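Local coordinates for protein 4-hydroxybutyrate coenzyme A transferase (PDB 2OAS) that binds coenzyme A and probably transfers it between carboxylic acids such as 4-hydroxybutyrate and acetate, at residues Trp23-Gly28 against Ala114-Ser119; Leu50-Thr55 against His72-Gly77. One frame throughout, in Å; residues are numbered along the deposited sequence.

Both contacts join neighbouring strands of one parallel sheet, but of the two only contact 2 carries its loop to the coenzyme A pocket. Strand 21-24 of contact 1 borders strand 48-52 of contact 2, and the centres of the two contacts lie about 12 Å apart. Where the strands give way to loops they still touch: Met27 N lies 2.7 Å from His54 O, probably hydrogen-bonded. From within its strand, Trp23 also packs through CH2 on CD1 of the loop residue Leu53 at 3.4 Å. Contact 2 is nested within the chain loop that contact 1 closes. Between nearest atoms, the side chain of Phe76 is about 3 Å from bound coenzyme A, whereas that of Trp23 stays about 12 Å away.

Contact 1: Trp23-Gly28 against Ala114-Ser119; sequences WTHSMG and AIIQVS
The imidazole of His25 meets Gln117 through its edge: the backbone N of Gln117 lies in the ring plane and donates to His25 ND1 at 3.0 Å, nearly straight at 175°. Ile116 CB approaches the same nitrogen obliquely. With CG anti to the backbone N (chi1 166°), the indole of Trp23 likewise offers an edge, CD1 meeting the methyl of Ala114 at 4.1 Å, while Phe104 packs edge-to-face with it. The strands run parallel where Trp23 pairs with Ala114 and Thr24 with Ile115. Ile115 is held through both its backbone N, donating to Trp23 O at 2.7 Å, and its backbone O, accepting from His25 N at 2.9 Å. The strand has ended at Thr24, and His25, already in the loop, continues the bonding with its side chain. His25 NE2, the other ring nitrogen, is hydrogen-bonded to Ser132 O, so bonds at both nitrogens fix the ring's rotation. An alanine in place of His25 would remove both ring bonds and is likely to leave the buried Gln117 amide and Ser132 carbonyl without these partners. Within the sheet, strand 48-52 lies beyond Trp23 and Thr24, strand 145-150 beyond Ile115 and Ile116, and helix 136-142 packs against Trp23, His25 and Ile116.

Contact 2: Leu50-Thr55 against His72-Gly77; sequences LLQLHT and HRCFFG
Arg73 runs alongside Leu51, its chain sliding past one methyl, Leu51 CD2. Arg73 CB lies 3.6 Å from Leu51 CD2, CG stays against it, and Arg73 CD comes nearest to Leu51 CD2, at 3.2 Å, a snug approach. NE meets Leu51 CD2 at 3.8 Å, where the methyl sits at the guanidinium edge, near its plane. With CG anti to the backbone N (chi1 -166°) and the chain extended as far as NE, the tip reaches the second subunit, where Arg73 NH2 forms a salt bridge with Glu399 of that subunit. Strands 48-52 and 70-74 are neighbours in the all-parallel sheet of the N-terminal acetyl-CoA hydrolase/transferase domain, consistent with a Rossmann-like alpha/beta fold. They are bonded from Arg73 N to Leu50 O at 2.9 Å and from Phe75 N to Gln52 O at 3.0 Å, with a weak bond from Gln52 N to Arg73 O between them. On the face of Leu51 and Arg73, the same methyl touches Phe75 CZ at 3.6 Å. On the face of Leu50, Gln52 and His72, Gln52 OE1 comes to the imidazole edge of His72, 3.3 Å from CD2, the amide and ring planes 74° apart. Beyond the strands, Leu53 CD1 packs on Phe75 CB, and His54 CB on CD2 of Phe76, whose ring lines the coenzyme A pocket beside Ser327.

Contact 1: Trp23-Gly28 against Ala114-Ser119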
loop_
_atom_site.group_PDB
_atom_site.type_symbol
_atom_site.label_atom_id
_atom_site.label_comp_id
_atom_site.label_asym_id
_atom_site.label_seq_id
_atom_site.Cartn_x
_atom_site.Cartn_y
_atom_site.Cartn_z
ATOM N N TRP A 23 21.693 7.661 15.236
ATOM C CA TRP A 23 21.381 6.933 14.019
ATOM C C TRP A 23 22.660 6.230 13.622
ATOM O O TRP A 23 23.750 6.773 13.806
ATOM C CB TRP A 23 20.940 7.864 12.893
ATOM C CG TRP A 23 20.955 7.153 11.580
ATOM C CD1 TRP A 23 21.961 7.171 10.649
ATOM C CD2 TRP A 23 19.962 6.253 11.085
ATOM N NE1 TRP A 23 21.650 6.340 9.602
ATOM C CE2 TRP A 23 20.423 5.768 9.839
ATOM C CE3 TRP A 23 18.720 5.818 11.563
ATOM C CZ2 TRP A 23 19.696 4.853 9.072
ATOM C CZ3 TRP A 23 17.991 4.904 10.798
ATOM C CH2 TRP A 23 18.484 4.440 9.560
ATOM N N THR A 24 22.532 5.022 13.094
ATOM C CA THR A 24 23.694 4.251 12.666
ATOM C C THR A 24 23.586 3.800 11.226
ATOM O O THR A 24 22.513 3.420 10.761
ATOM C CB THR A 24 23.889 2.971 13.548
ATOM O OG1 THR A 24 24.922 2.171 12.981
ATOM C CG2 THR A 24 22.599 2.144 13.614
ATOM N N HIS A 25 24.710 3.852 10.521
ATOM C CA HIS A 25 24.778 3.399 9.133
ATOM C C HIS A 25 24.257 1.964 9.244
ATOM O O HIS A 25 24.611 1.261 10.187
ATOM C CB HIS A 25 26.234 3.390 8.692
ATOM C CG HIS A 25 26.449 3.819 7.273
ATOM N ND1 HIS A 25 27.685 4.234 6.815
ATOM C CD2 HIS A 25 25.610 3.894 6.222
ATOM C CE1 HIS A 25 27.592 4.548 5.538
ATOM N NE2 HIS A 25 26.346 4.354 5.149
ATOM N N SER A 26 23.440 1.525 8.304
ATOM C CA SER A 26 22.890 0.181 8.367
ATOM C C SER A 26 23.419 -0.816 7.340
ATOM O O SER A 26 24.224 -0.475 6.485
ATOM C CB SER A 26 21.373 0.266 8.277
ATOM O OG SER A 26 20.884 0.998 9.391
HETATM N N MSE A 27 22.985 -2.062 7.453
HETATM C CA MSE A 27 23.422 -3.086 6.522
HETATM C C MSE A 27 24.912 -3.372 6.563
HETATM O O MSE A 27 25.510 -3.438 7.634
HETATM C CB MSE A 27 23.008 -2.686 5.109
HETATM C CG MSE A 27 21.508 -2.799 4.903
HETATM SE SE MSE A 27 20.922 -4.637 4.534
HETATM C CE MSE A 27 21.406 -5.531 6.189
ATOM N N GLY A 28 25.501 -3.551 5.388
ATOM C CA GLY A 28 26.919 -3.841 5.311
ATOM C C GLY A 28 27.805 -2.706 5.778
ATOM O O GLY A 28 29.002 -2.899 5.979
ATOM N N ALA A 114 24.825 10.996 14.035
ATOM C CA ALA A 114 24.803 9.852 13.130
ATOM C C ALA A 114 26.161 9.171 13.087
ATOM O O ALA A 114 27.179 9.818 12.832
ATOM C CB ALA A 114 24.421 10.300 11.735
ATOM N N ILE A 115 26.177 7.868 13.339
ATOM C CA ILE A 115 27.414 7.112 13.295
ATOM C C ILE A 115 27.498 6.515 11.901
ATOM O O ILE A 115 26.593 5.793 11.468
ATOM C CB ILE A 115 27.419 5.938 14.297
ATOM C CG1 ILE A 115 26.885 6.389 15.662
ATOM C CG2 ILE A 115 28.831 5.384 14.405
ATOM C CD1 ILE A 115 27.651 7.530 16.283
ATOM N N ILE A 116 28.582 6.795 11.190
ATOM C CA ILE A 116 28.688 6.266 9.845
ATOM C C ILE A 116 30.069 5.748 9.487
ATOM O O ILE A 116 31.046 6.045 10.156
ATOM C CB ILE A 116 28.271 7.336 8.818
ATOM C CG1 ILE A 116 29.232 8.518 8.866
ATOM C CG2 ILE A 116 26.893 7.848 9.145
ATOM C CD1 ILE A 116 28.895 9.596 7.866
ATOM N N GLN A 117 30.130 4.955 8.426
ATOM C CA GLN A 117 31.381 4.393 7.940
ATOM C C GLN A 117 31.574 4.853 6.494
ATOM O O GLN A 117 30.739 4.549 5.634
ATOM C CB GLN A 117 31.324 2.876 7.967
ATOM C CG GLN A 117 32.658 2.244 7.645
ATOM C CD GLN A 117 32.641 0.750 7.759
ATOM O OE1 GLN A 117 33.674 0.101 7.670
ATOM N NE2 GLN A 117 31.456 0.188 7.965
ATOM N N VAL A 118 32.664 5.567 6.217
ATOM C CA VAL A 118 32.921 6.055 4.855
ATOM C C VAL A 118 34.290 5.721 4.291
ATOM O O VAL A 118 35.204 5.303 5.007
ATOM C CB VAL A 118 32.783 7.588 4.748
ATOM C CG1 VAL A 118 31.389 8.046 5.161
ATOM C CG2 VAL A 118 33.845 8.256 5.608
ATOM N N SER A 119 34.435 5.923 2.989
ATOM C CA SER A 119 35.713 5.682 2.337
ATOM C C SER A 119 36.554 6.904 2.642
ATOM O O SER A 119 36.024 7.966 2.936
ATOM C CB SER A 119 35.538 5.526 0.836
ATOM O OG SER A 119 34.772 6.591 0.323
#

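Contact 2: Leu50-Thr55 against His72-Gly77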
loop_
_atom_site.group_PDB
_atom_site.type_symbol
_atom_site.label_atom_id
_atom_site.label_comp_id
_atom_site.label_asym_id
_atom_site.label_seq_id
_atom_site.Cartn_x
_atom_site.Cartn_y
_atom_site.Cartn_z
ATOM N N LEU A 50 18.906 4.472 19.977
ATOM C CA LEU A 50 19.612 4.229 18.730
ATOM C C LEU A 50 18.667 3.769 17.633
ATOM O O LEU A 50 18.199 2.625 17.644
ATOM C CB LEU A 50 20.703 3.184 18.957
ATOM C CG LEU A 50 21.673 2.863 17.823
ATOM C CD1 LEU A 50 22.872 2.168 18.395
ATOM C CD2 LEU A 50 21.015 1.982 16.782
ATOM N N LEU A 51 18.401 4.675 16.687
ATOM C CA LEU A 51 17.529 4.403 15.540
ATOM C C LEU A 51 18.345 3.607 14.530
ATOM O O LEU A 51 19.544 3.841 14.372
ATOM C CB LEU A 51 17.048 5.717 14.913
ATOM C CG LEU A 51 15.997 6.546 15.661
ATOM C CD1 LEU A 51 15.836 7.929 15.033
ATOM C CD2 LEU A 51 14.688 5.800 15.618
ATOM N N GLN A 52 17.703 2.676 13.839
ATOM C CA GLN A 52 18.430 1.841 12.885
ATOM C C GLN A 52 17.532 1.033 11.955
ATOM O O GLN A 52 16.303 1.041 12.058
ATOM C CB GLN A 52 19.311 0.850 13.661
ATOM C CG GLN A 52 18.525 -0.354 14.200
ATOM C CD GLN A 52 19.196 -1.063 15.382
ATOM O OE1 GLN A 52 19.309 -0.499 16.472
ATOM N NE2 GLN A 52 19.633 -2.299 15.166
ATOM N N LEU A 53 18.179 0.327 11.049
ATOM C CA LEU A 53 17.505 -0.551 10.110
ATOM C C LEU A 53 18.186 -1.886 10.398
ATOM O O LEU A 53 18.642 -2.120 11.519
ATOM C CB LEU A 53 17.772 -0.093 8.672
ATOM C CG LEU A 53 16.792 0.873 7.978
ATOM C CD1 LEU A 53 16.232 1.906 8.927
ATOM C CD2 LEU A 53 17.512 1.549 6.836
ATOM N N HIS A 54 18.269 -2.749 9.397
ATOM C CA HIS A 54 18.915 -4.035 9.578
ATOM C C HIS A 54 20.402 -3.753 9.832
ATOM O O HIS A 54 21.050 -3.028 9.070
ATOM C CB HIS A 54 18.716 -4.897 8.318
ATOM C CG HIS A 54 19.199 -6.306 8.464
ATOM N ND1 HIS A 54 20.537 -6.630 8.544
ATOM C CD2 HIS A 54 18.522 -7.472 8.595
ATOM C CE1 HIS A 54 20.665 -7.931 8.725
ATOM N NE2 HIS A 54 19.457 -8.466 8.760
ATOM N N THR A 55 20.947 -4.303 10.912
ATOM C CA THR A 55 22.352 -4.071 11.227
ATOM C C THR A 55 23.169 -5.357 11.145
ATOM O O THR A 55 22.623 -6.455 11.231
ATOM C CB THR A 55 22.508 -3.458 12.628
ATOM O OG1 THR A 55 23.887 -3.166 12.853
ATOM C CG2 THR A 55 22.033 -4.441 13.706
ATOM N N HIS A 72 17.437 0.116 21.711
ATOM C CA HIS A 72 17.344 0.086 20.257
ATOM C C HIS A 72 15.946 0.449 19.753
ATOM O O HIS A 72 14.958 -0.025 20.301
ATOM C CB HIS A 72 17.720 -1.312 19.735
ATOM C CG HIS A 72 19.120 -1.721 20.067
ATOM N ND1 HIS A 72 19.443 -2.389 21.225
ATOM C CD2 HIS A 72 20.292 -1.500 19.421
ATOM C CE1 HIS A 72 20.753 -2.562 21.282
ATOM N NE2 HIS A 72 21.292 -2.030 20.199
ATOM N N ARG A 73 15.880 1.298 18.722
ATOM C CA ARG A 73 14.607 1.711 18.103
ATOM C C ARG A 73 14.724 1.260 16.650
ATOM O O ARG A 73 15.352 1.922 15.834
ATOM C CB ARG A 73 14.422 3.225 18.175
ATOM C CG ARG A 73 13.001 3.704 17.865
ATOM C CD ARG A 73 12.852 5.183 18.198
ATOM N NE ARG A 73 11.554 5.751 17.844
ATOM C CZ ARG A 73 10.437 5.592 18.548
ATOM N NH1 ARG A 73 10.444 4.871 19.662
ATOM N NH2 ARG A 73 9.318 6.181 18.152
ATOM N N CYS A 74 14.109 0.130 16.335
ATOM C CA CYS A 74 14.212 -0.451 15.011
ATOM C C CYS A 74 13.119 -0.195 13.997
ATOM O O CYS A 74 11.933 -0.395 14.274
ATOM C CB CYS A 74 14.374 -1.960 15.135
ATOM S SG CYS A 74 15.618 -2.471 16.304
ATOM N N PHE A 75 13.538 0.228 12.810
ATOM C CA PHE A 75 12.627 0.455 11.705
ATOM C C PHE A 75 12.597 -0.874 10.963
ATOM O O PHE A 75 11.756 -1.108 10.104
ATOM C CB PHE A 75 13.166 1.554 10.786
ATOM C CG PHE A 75 13.103 2.915 11.393
ATOM C CD1 PHE A 75 14.210 3.748 11.384
ATOM C CD2 PHE A 75 11.920 3.373 11.973
ATOM C CE1 PHE A 75 14.145 5.013 11.954
ATOM C CE2 PHE A 75 11.852 4.636 12.545
ATOM C CZ PHE A 75 12.966 5.461 12.532
ATOM N N PHE A 76 13.530 -1.744 11.324
ATOM C CA PHE A 76 13.640 -3.055 10.706
ATOM C C PHE A 76 14.477 -3.896 11.642
ATOM O O PHE A 76 15.587 -3.504 11.998
ATOM C CB PHE A 76 14.354 -2.953 9.373
ATOM C CG PHE A 76 14.164 -4.138 8.487
ATOM C CD1 PHE A 76 13.232 -4.093 7.452
ATOM C CD2 PHE A 76 14.947 -5.280 8.646
ATOM C CE1 PHE A 76 13.086 -5.160 6.581
ATOM C CE2 PHE A 76 14.810 -6.363 7.781
ATOM C CZ PHE A 76 13.877 -6.304 6.742
ATOM N N GLY A 77 13.955 -5.051 12.035
ATOM C CA GLY A 77 14.689 -5.910 12.941
ATOM C C GLY A 77 15.787 -6.760 12.316
ATOM O O GLY A 77 15.819 -7.007 11.102
#